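Local coordinates for protein uracil-DNA glycosylase (Sulfolobus tokodaii str. 7, PDB 4ZBY) that belongs to the uracil-DNA glycosylase superfamily, carries an iron/sulfur cluster and holds uracil in a separate pocket, at residues S125-F130 against E135-I140; N91-E96 against L121-T126; K68-L73 against I177-F182. All coordinates share one frame; numbering follows the deposited sequence. Where two conformers were deposited one is given.

Contact 1 (S125-F130 against E135-I140); sequences STKYIF and ENFSSI
The ring of Phe137 has Lys127 over one face: CB stands 3.9 Å from the ring centroid and only 7° off the normal, a CH-pi contact. Ser139 N lies toward the rim of the opposite face. The edge of that ring is met by Thr126, whose CG2 lies 3.7 Å from CE1 of Phe137. On Phe130, CG2 of Thr126 lies toward the rim of one face and Glu135 CG toward the rim of the opposite face, 3.5 Å from CE1 of Phe130, while Asn136 O sits at the edge. Lysine and glutamate suit these places because their methylenes pack on rings while the charged ends lead away from the contact. Placing Phe137 CG anti to the backbone N (chi1 -180°) carries the ring back onto the helix. Here the chain leaves helix 123-133 and folds back along it on the way to helix 140-143, for which Ser139 is the N-cap. The return is tied by Glu135 N to Phe130 O, 2.9 Å. At the far end Ile140 CD1 comes 3.3 Å from OG1 of Thr126, a hydroxyl that is hydrogen-bonded to Thr120 OG1.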
loop_
_atom_site.group_PDB
_atom_site.type_symbol
_atom_site.label_atom_id
_atom_site.label_comp_id
_atom_site.label_asym_id
_atom_site.label_seq_id
_atom_site.Cartn_x
_atom_site.Cartn_y
_atom_site.Cartn_z
ATOM N N SER A 125 6.553 -0.098 -3.337
ATOM C CA SER A 125 5.388 -0.963 -3.444
ATOM C C SER A 125 5.080 -1.208 -4.918
ATOM O O SER A 125 4.699 -2.321 -5.312
ATOM C CB SER A 125 4.177 -0.349 -2.718
ATOM O OG SER A 125 3.826 0.867 -3.339
ATOM N N THR A 126 5.250 -0.178 -5.743
ATOM C CA THR A 126 5.004 -0.328 -7.172
ATOM C C THR A 126 5.981 -1.329 -7.787
ATOM O O THR A 126 5.581 -2.237 -8.510
ATOM C CB THR A 126 5.119 1.020 -7.929
ATOM O OG1 THR A 126 4.143 1.929 -7.413
ATOM C CG2 THR A 126 4.870 0.841 -9.441
ATOM N N LYS A 127 7.264 -1.183 -7.477
ATOM C CA LYS A 127 8.238 -2.133 -7.980
ATOM C C LYS A 127 7.935 -3.564 -7.529
ATOM O O LYS A 127 8.065 -4.508 -8.330
ATOM C CB LYS A 127 9.648 -1.714 -7.540
ATOM C CG LYS A 127 10.769 -2.594 -8.061
ATOM C CD LYS A 127 12.116 -2.009 -7.635
ATOM C CE LYS A 127 13.263 -2.549 -8.481
ATOM N NZ LYS A 127 13.405 -4.018 -8.308
ATOM N N TYR A 128 7.523 -3.732 -6.273
ATOM C CA TYR A 128 7.218 -5.062 -5.755
ATOM C C TYR A 128 6.040 -5.686 -6.514
ATOM O O TYR A 128 6.120 -6.816 -7.009
ATOM C CB TYR A 128 6.885 -5.037 -4.234
ATOM C CG TYR A 128 6.505 -6.436 -3.815
ATOM C CD1 TYR A 128 5.180 -6.806 -3.642
ATOM C CD2 TYR A 128 7.480 -7.421 -3.710
ATOM C CE1 TYR A 128 4.842 -8.126 -3.345
ATOM C CE2 TYR A 128 7.153 -8.725 -3.413
ATOM C CZ TYR A 128 5.835 -9.075 -3.232
ATOM O OH TYR A 128 5.541 -10.385 -2.926
ATOM N N ILE A 129 4.942 -4.946 -6.599
ATOM C CA ILE A 129 3.737 -5.485 -7.231
ATOM C C ILE A 129 3.996 -5.710 -8.723
ATOM O O ILE A 129 3.580 -6.730 -9.260
ATOM C CB ILE A 129 2.497 -4.570 -7.022
ATOM C CG1 ILE A 129 2.082 -4.566 -5.541
ATOM C CG2 ILE A 129 1.334 -5.020 -7.936
ATOM C CD1 ILE A 129 1.654 -5.918 -4.985
ATOM N N PHE A 130 4.732 -4.805 -9.378
ATOM C CA PHE A 130 5.087 -5.029 -10.785
ATOM C C PHE A 130 5.868 -6.321 -10.960
ATOM O O PHE A 130 5.728 -7.000 -11.984
ATOM C CB PHE A 130 5.889 -3.850 -11.351
ATOM C CG PHE A 130 5.033 -2.760 -11.924
ATOM C CD1 PHE A 130 5.434 -2.078 -13.061
ATOM C CD2 PHE A 130 3.818 -2.431 -11.339
ATOM C CE1 PHE A 130 4.632 -1.067 -13.593
ATOM C CE2 PHE A 130 3.015 -1.431 -11.857
ATOM C CZ PHE A 130 3.413 -0.754 -12.993
ATOM N N GLU A 135 5.167 -7.192 -14.859
ATOM C CA GLU A 135 5.103 -5.937 -15.592
ATOM C C GLU A 135 6.450 -5.231 -15.469
ATOM O O GLU A 135 7.030 -5.197 -14.395
ATOM C CB GLU A 135 3.961 -5.067 -15.061
ATOM C CG GLU A 135 3.772 -3.718 -15.754
ATOM C CD GLU A 135 3.242 -3.836 -17.175
ATOM O OE1 GLU A 135 2.659 -4.890 -17.512
ATOM O OE2 GLU A 135 3.419 -2.875 -17.957
ATOM N N ASN A 136 6.977 -4.729 -16.585
ATOM C CA ASN A 136 8.272 -4.056 -16.554
ATOM C C ASN A 136 8.267 -2.780 -15.697
ATOM O O ASN A 136 7.404 -1.903 -15.852
ATOM C CB ASN A 136 8.720 -3.725 -17.975
ATOM C CG ASN A 136 10.086 -3.102 -17.999
ATOM O OD1 ASN A 136 11.064 -3.739 -17.622
ATOM N ND2 ASN A 136 10.160 -1.842 -18.409
ATOM N N PHE A 137 9.229 -2.679 -14.781
ATOM C CA PHE A 137 9.338 -1.483 -13.965
ATOM C C PHE A 137 10.590 -0.701 -14.336
ATOM O O PHE A 137 11.703 -1.209 -14.230
ATOM C CB PHE A 137 9.354 -1.837 -12.479
ATOM C CG PHE A 137 9.458 -0.635 -11.564
ATOM C CD1 PHE A 137 8.336 0.061 -11.196
ATOM C CD2 PHE A 137 10.701 -0.184 -11.118
ATOM C CE1 PHE A 137 8.422 1.165 -10.384
ATOM C CE2 PHE A 137 10.796 0.913 -10.306
ATOM C CZ PHE A 137 9.649 1.590 -9.918
ATOM N N SER A 138 10.375 0.534 -14.783
ATOM C CA SER A 138 11.438 1.469 -15.123
ATOM C C SER A 138 11.696 2.396 -13.937
ATOM O O SER A 138 12.690 2.258 -13.240
ATOM C CB SER A 138 11.062 2.268 -16.368
ATOM O OG SER A 138 9.742 2.767 -16.245
ATOM N N SER A 139 10.778 3.324 -13.690
ATOM C CA SER A 139 10.847 4.183 -12.512
ATOM C C SER A 139 9.427 4.550 -12.111
ATOM O O SER A 139 8.525 4.436 -12.921
ATOM C CB SER A 139 11.674 5.437 -12.795
ATOM O OG SER A 139 10.991 6.287 -13.699
ATOM N N ILE A 140 9.215 4.989 -10.876
ATOM C CA ILE A 140 7.876 5.410 -10.512
ATOM C C ILE A 140 7.425 6.601 -11.372
ATOM O O ILE A 140 6.256 6.687 -11.720
ATOM C CB ILE A 140 7.774 5.750 -8.994
ATOM C CG1 ILE A 140 6.307 5.921 -8.576
ATOM C CG2 ILE A 140 8.633 6.960 -8.625
ATOM C CD1 ILE A 140 5.466 4.660 -8.802
#

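Contact 2 (N91-E96 against L121-T126); sequences NRDPEE and LGRHST
Asp93 and His124 make the closely packed half of this contact. The aspartate lies obliquely against the CE1-NE2 end of the imidazole: its CB is 3.6 Å from NE2 of His124, and its OD1 is 3.5 Å from CE1 of the same ring. Carboxylate and ring planes are 37° apart, and this is van der Waals contact with no hydrogen bond. His124 reaches Asp93 with CG anti to its own carbonyl carbon (chi1 -68°), and a flat ring suits the place because it can meet Asp93 while its CE1 sits over the centre of one face of the Arg123 guanidinium. The aspartate is on the loop that leads into helix 96-113, the histidine on the first turn of helix 123-133, just after strand 117-121 of the alpha/beta fold. Gly122, the N-cap, has a positive phi of 98°, and its carbonyl O accepts from both N and OG1 of Thr126, which come from opposite faces of its plane. Within the loop, Arg92 NH1 donates to O of the next residue, Asp93, at 3.0 Å, which probably helps hold the backbone there. Asp93 OD1 also lies close to Glu42, which lines the uracil pocket. The solvent side is looser. There the exposed, extended Arg123 brings only NH2 to Asp93 OD2, a 3.5 Å salt bridge with the two planes far from coplanar, while its backbone N is hydrogen-bonded to a MES molecule, probably from the crystallisation liquor.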
loop_
_atom_site.group_PDB
_atom_site.type_symbol
_atom_site.label_atom_id
_atom_site.label_comp_id
_atom_site.label_asym_id
_atom_site.label_seq_id
_atom_site.Cartn_x
_atom_site.Cartn_y
_atom_site.Cartn_z
ATOM N N ASN A 91 15.393 6.328 9.461
ATOM C CA ASN A 91 14.658 6.925 8.328
ATOM C C ASN A 91 14.981 6.241 6.977
ATOM O O ASN A 91 14.577 6.726 5.919
ATOM C CB ASN A 91 14.929 8.449 8.253
ATOM C CG ASN A 91 13.923 9.202 7.375
ATOM O OD1 ASN A 91 12.744 8.862 7.330
ATOM N ND2 ASN A 91 14.395 10.234 6.675
ATOM N N ARG A 92 15.673 5.100 7.005
ATOM C CA ARG A 92 16.065 4.436 5.748
ATOM C C ARG A 92 14.934 3.638 5.101
ATOM O O ARG A 92 13.879 3.349 5.710
ATOM C CB ARG A 92 17.291 3.526 5.946
ATOM C CG ARG A 92 17.012 2.163 6.624
ATOM C CD ARG A 92 18.165 1.213 6.271
ATOM N NE ARG A 92 18.260 0.048 7.160
ATOM C CZ ARG A 92 17.449 -1.007 7.091
ATOM N NH1 ARG A 92 16.447 -1.043 6.210
ATOM N NH2 ARG A 92 17.627 -2.014 7.936
ATOM N N ASP A 93 15.142 3.284 3.835
ATOM C CA ASP A 93 14.214 2.378 3.155
ATOM C C ASP A 93 14.525 0.928 3.522
ATOM O O ASP A 93 15.652 0.621 3.874
ATOM C CB ASP A 93 14.311 2.562 1.633
ATOM C CG ASP A 93 14.198 4.017 1.215
ATOM O OD1 ASP A 93 13.123 4.607 1.432
ATOM O OD2 ASP A 93 15.177 4.571 0.676
ATOM N N PRO A 94 13.535 0.019 3.381
ATOM C CA PRO A 94 13.749 -1.416 3.618
ATOM C C PRO A 94 14.875 -1.962 2.769
ATOM O O PRO A 94 15.033 -1.515 1.638
ATOM C CB PRO A 94 12.421 -2.054 3.191
ATOM C CG PRO A 94 11.423 -0.996 3.416
ATOM C CD PRO A 94 12.124 0.327 3.135
ATOM N N GLU A 95 15.658 -2.890 3.308
ATOM C CA GLU A 95 16.640 -3.607 2.494
ATOM C C GLU A 95 15.895 -4.567 1.588
ATOM O O GLU A 95 14.711 -4.817 1.795
ATOM C CB GLU A 95 17.624 -4.405 3.343
ATOM C CG GLU A 95 18.143 -3.726 4.571
ATOM C CD GLU A 95 19.356 -2.914 4.294
ATOM O OE1 GLU A 95 20.477 -3.445 4.445
ATOM O OE2 GLU A 95 19.188 -1.739 3.913
ATOM N N GLU A 96 16.583 -5.126 0.593
ATOM C CA GLU A 96 15.924 -6.102 -0.264
ATOM C C GLU A 96 15.608 -7.368 0.531
ATOM O O GLU A 96 14.542 -7.949 0.341
ATOM C CB GLU A 96 16.771 -6.429 -1.503
ATOM C CG GLU A 96 16.762 -5.341 -2.591
ATOM C CD GLU A 96 15.361 -4.949 -3.073
ATOM O OE1 GLU A 96 14.459 -5.816 -3.143
ATOM O OE2 GLU A 96 15.157 -3.758 -3.384
ATOM N N LEU A 121 1.427 3.051 -3.696
ATOM C CA LEU A 121 1.883 4.375 -3.311
ATOM C C LEU A 121 3.399 4.384 -3.230
ATOM O O LEU A 121 3.977 3.924 -2.237
ATOM C CB LEU A 121 1.280 4.774 -1.943
ATOM C CG LEU A 121 -0.251 4.778 -1.817
ATOM C CD1 LEU A 121 -0.643 4.827 -0.323
ATOM C CD2 LEU A 121 -0.834 5.967 -2.593
ATOM N N GLY A 122 4.036 4.892 -4.282
ATOM C CA GLY A 122 5.484 5.081 -4.269
ATOM C C GLY A 122 6.242 3.962 -4.966
ATOM O O GLY A 122 5.651 2.950 -5.373
ATOM N N ARG A 123 7.562 4.121 -5.054
ATOM C CA ARG A 123 8.363 3.255 -5.894
ATOM C C ARG A 123 8.557 1.858 -5.342
ATOM O O ARG A 123 8.720 0.920 -6.108
ATOM C CB ARG A 123 9.745 3.882 -6.148
ATOM C CG ARG A 123 10.602 4.113 -4.888
ATOM C CD ARG A 123 11.907 4.789 -5.279
ATOM N NE ARG A 123 12.834 5.011 -4.155
ATOM C CZ ARG A 123 13.838 4.192 -3.832
ATOM N NH1 ARG A 123 14.041 3.070 -4.513
ATOM N NH2 ARG A 123 14.663 4.502 -2.833
ATOM N N HIS A 124 8.610 1.704 -4.028
ATOM C CA HIS A 124 8.910 0.387 -3.480
ATOM C C HIS A 124 7.741 -0.562 -3.680
ATOM O O HIS A 124 7.923 -1.700 -4.122
ATOM C CB HIS A 124 9.259 0.489 -1.997
ATOM C CG HIS A 124 10.554 1.192 -1.748
ATOM N ND1 HIS A 124 10.634 2.537 -1.458
ATOM C CD2 HIS A 124 11.828 0.741 -1.803
ATOM C CE1 HIS A 124 11.903 2.878 -1.318
ATOM N NE2 HIS A 124 12.648 1.805 -1.516
ATOM N N SER A 125 6.553 -0.098 -3.337
ATOM C CA SER A 125 5.388 -0.963 -3.444
ATOM C C SER A 125 5.080 -1.208 -4.918
ATOM O O SER A 125 4.699 -2.321 -5.312
ATOM C CB SER A 125 4.177 -0.349 -2.718
ATOM O OG SER A 125 3.826 0.867 -3.339
ATOM N N THR A 126 5.250 -0.178 -5.743
ATOM C CA THR A 126 5.004 -0.328 -7.172
ATOM C C THR A 126 5.981 -1.329 -7.787
ATOM O O THR A 126 5.581 -2.237 -8.510
ATOM C CB THR A 126 5.119 1.020 -7.929
ATOM O OG1 THR A 126 4.143 1.929 -7.413
ATOM C CG2 THR A 126 4.870 0.841 -9.441
#

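Contact 3 (K68-L73 against I177-F182); sequences KEILGL and ILEEDF
Ile70, on the last turn of helix 58-71, and Phe182, within helix 172-190, bring the two backbones nearest, with CA atoms 6.4 Å apart; that turn is widened to a pi-type one, and Gly72 ends it with a positive phi of 77°. Ile70 uses both its branches: CG2, anti to the backbone N, presses on CB of Phe182 at 3.7 Å, while the longer arm takes CD1 to CB of Glu179 at 3.8 Å. A beta-branched residue suits this place, where two neighbours lie one helical turn apart. Leu71 meets the Phe182 ring obliquely, its CG 3.8 Å from CD2, and its own CD2 packs tightly on Phe182 O at 3.1 Å. Leu71 continues onto Ile37 and Phe39 of strand 37-41, and Phe182 onto Leu63 and Met66, so the pair joins two helices above the sheet of this alpha/beta fold. Glu179 lends only its aliphatic stem, its carboxylate being paired with Arg175. With no hydrogen bond or salt bridge crossing between the two segments, their association depends on shape fit and on the burial of apolar surface, and the charged ends are left to partners within their own helices and around them.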
loop_
_atom_site.group_PDB
_atom_site.type_symbol
_atom_site.label_atom_id
_atom_site.label_comp_id
_atom_site.label_asym_id
_atom_site.label_seq_id
_atom_site.Cartn_x
_atom_site.Cartn_y
_atom_site.Cartn_z
ATOM N N LYS A 68 -10.939 10.364 1.356
ATOM C CA LYS A 68 -12.244 10.901 1.705
ATOM C C LYS A 68 -12.772 11.891 0.678
ATOM O O LYS A 68 -13.897 11.746 0.205
ATOM C CB LYS A 68 -12.189 11.569 3.087
ATOM C CG LYS A 68 -13.474 12.293 3.448
ATOM C CD LYS A 68 -14.623 11.321 3.552
ATOM C CE LYS A 68 -15.855 12.020 4.108
ATOM N NZ LYS A 68 -16.954 11.046 4.354
ATOM N N GLU A 69 -11.972 12.896 0.320
ATOM C CA GLU A 69 -12.482 13.991 -0.493
ATOM C C GLU A 69 -12.547 13.660 -1.975
ATOM O O GLU A 69 -13.428 14.152 -2.676
ATOM C CB GLU A 69 -11.622 15.236 -0.283
ATOM C CG GLU A 69 -11.636 15.695 1.153
ATOM C CD GLU A 69 -10.929 17.009 1.337
ATOM O OE1 GLU A 69 -10.350 17.512 0.351
ATOM O OE2 GLU A 69 -10.954 17.535 2.468
ATOM N N ILE A 70 -11.616 12.838 -2.454
ATOM C CA ILE A 70 -11.546 12.556 -3.873
ATOM C C ILE A 70 -12.181 11.206 -4.223
ATOM O O ILE A 70 -12.916 11.128 -5.206
ATOM C CB ILE A 70 -10.091 12.637 -4.373
ATOM C CG1 ILE A 70 -9.569 14.048 -4.108
ATOM C CG2 ILE A 70 -10.009 12.355 -5.884
ATOM C CD1 ILE A 70 -8.121 14.226 -4.443
ATOM N N LEU A 71 -11.960 10.174 -3.412
ATOM C CA LEU A 71 -12.588 8.874 -3.675
ATOM C C LEU A 71 -13.961 8.737 -3.042
ATOM O O LEU A 71 -14.780 7.904 -3.461
ATOM C CB LEU A 71 -11.713 7.722 -3.175
ATOM C CG LEU A 71 -10.266 7.677 -3.688
ATOM C CD1 LEU A 71 -9.652 6.373 -3.195
ATOM C CD2 LEU A 71 -10.179 7.784 -5.203
ATOM N N GLY A 72 -14.218 9.535 -2.017
ATOM C CA GLY A 72 -15.489 9.482 -1.330
ATOM C C GLY A 72 -15.593 8.294 -0.395
ATOM O O GLY A 72 -16.673 7.724 -0.247
ATOM N N LEU A 73 -14.473 7.908 0.219
ATOM C CA LEU A 73 -14.447 6.731 1.103
ATOM C C LEU A 73 -13.839 7.014 2.471
ATOM O O LEU A 73 -12.953 7.856 2.605
ATOM C CB LEU A 73 -13.668 5.591 0.462
ATOM C CG LEU A 73 -14.206 5.033 -0.862
ATOM C CD1 LEU A 73 -13.109 4.245 -1.521
ATOM C CD2 LEU A 73 -15.444 4.174 -0.629
ATOM N N ILE A 177 -0.708 16.486 -8.885
ATOM C CA ILE A 177 -0.603 15.288 -9.711
ATOM C C ILE A 177 -1.199 14.071 -8.998
ATOM O O ILE A 177 -1.902 13.252 -9.599
ATOM C CB ILE A 177 0.852 14.994 -10.090
ATOM C CG1 ILE A 177 1.365 16.135 -10.967
ATOM C CG2 ILE A 177 0.961 13.646 -10.813
ATOM C CD1 ILE A 177 2.731 15.899 -11.594
ATOM N N LEU A 178 -0.906 13.968 -7.709
ATOM C CA LEU A 178 -1.438 12.890 -6.891
ATOM C C LEU A 178 -2.970 12.982 -6.795
ATOM O O LEU A 178 -3.660 11.975 -6.900
ATOM C CB LEU A 178 -0.782 12.926 -5.504
ATOM C CG LEU A 178 -1.156 11.820 -4.514
ATOM C CD1 LEU A 178 -0.863 10.468 -5.063
ATOM C CD2 LEU A 178 -0.342 12.032 -3.217
ATOM N N GLU A 179 -3.499 14.193 -6.660
ATOM C CA GLU A 179 -4.935 14.388 -6.615
ATOM C C GLU A 179 -5.589 13.956 -7.912
ATOM O O GLU A 179 -6.641 13.325 -7.901
ATOM C CB GLU A 179 -5.271 15.844 -6.282
ATOM C CG GLU A 179 -4.786 16.224 -4.879
ATOM C CD GLU A 179 -4.939 17.698 -4.547
ATOM O OE1 GLU A 179 -5.128 18.514 -5.477
ATOM O OE2 GLU A 179 -4.857 18.035 -3.343
ATOM N N GLU A 180 -4.952 14.288 -9.027
ATOM C CA GLU A 180 -5.462 13.905 -10.333
ATOM C C GLU A 180 -5.410 12.392 -10.487
ATOM O O GLU A 180 -6.310 11.795 -11.065
ATOM C CB GLU A 180 -4.661 14.592 -11.443
ATOM C CG GLU A 180 -4.895 16.091 -11.504
ATOM C CD GLU A 180 -6.359 16.440 -11.706
ATOM O OE1 GLU A 180 -6.931 16.025 -12.735
ATOM O OE2 GLU A 180 -6.942 17.114 -10.828
ATOM N N ASP A 181 -4.354 11.777 -9.962
ATOM C CA ASP A 181 -4.245 10.320 -9.970
ATOM C C ASP A 181 -5.391 9.718 -9.159
ATOM O O ASP A 181 -5.964 8.718 -9.569
ATOM C CB ASP A 181 -2.911 9.834 -9.407
ATOM C CG ASP A 181 -1.800 9.864 -10.441
ATOM O OD1 ASP A 181 -2.092 10.151 -11.610
ATOM O OD2 ASP A 181 -0.636 9.607 -10.072
ATOM N N PHE A 182 -5.753 10.344 -8.034
ATOM C CA PHE A 182 -6.846 9.808 -7.225
ATOM C C PHE A 182 -8.196 10.002 -7.925
ATOM O O PHE A 182 -9.083 9.160 -7.775
ATOM C CB PHE A 182 -6.850 10.410 -5.815
ATOM C CG PHE A 182 -6.076 9.588 -4.814
ATOM C CD1 PHE A 182 -4.743 9.316 -5.007
ATOM C CD2 PHE A 182 -6.698 9.070 -3.687
ATOM C CE1 PHE A 182 -4.024 8.548 -4.099
ATOM C CE2 PHE A 182 -5.980 8.293 -2.772
ATOM C CZ PHE A 182 -4.661 8.028 -2.980
#

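In the fold
Contacts 1 and 2 are neighbours, their centres 11 Å apart: both use helix 123-133, share Ser125 and Thr126, and touch where Ile140 packs on Gly122 and Arg123. Contact 3 lies 21 to 22 Å from either, centre to centre, on helices 58-71 and 172-190. Along the chain come 68-73, 91-96, then 121-126, which runs from the end of strand 117-121 into the shared helix, 125-130 on that helix, 135-140 and last 177-182, so contact 3 spans the other two. All belong to one alpha/beta fold. Contact 2 joins the loop before helix 96-113 to the start of helix 123-133, near the uracil pocket; contact 1 packs the chain leaving that helix back against it; contact 3 brings early and late helices together.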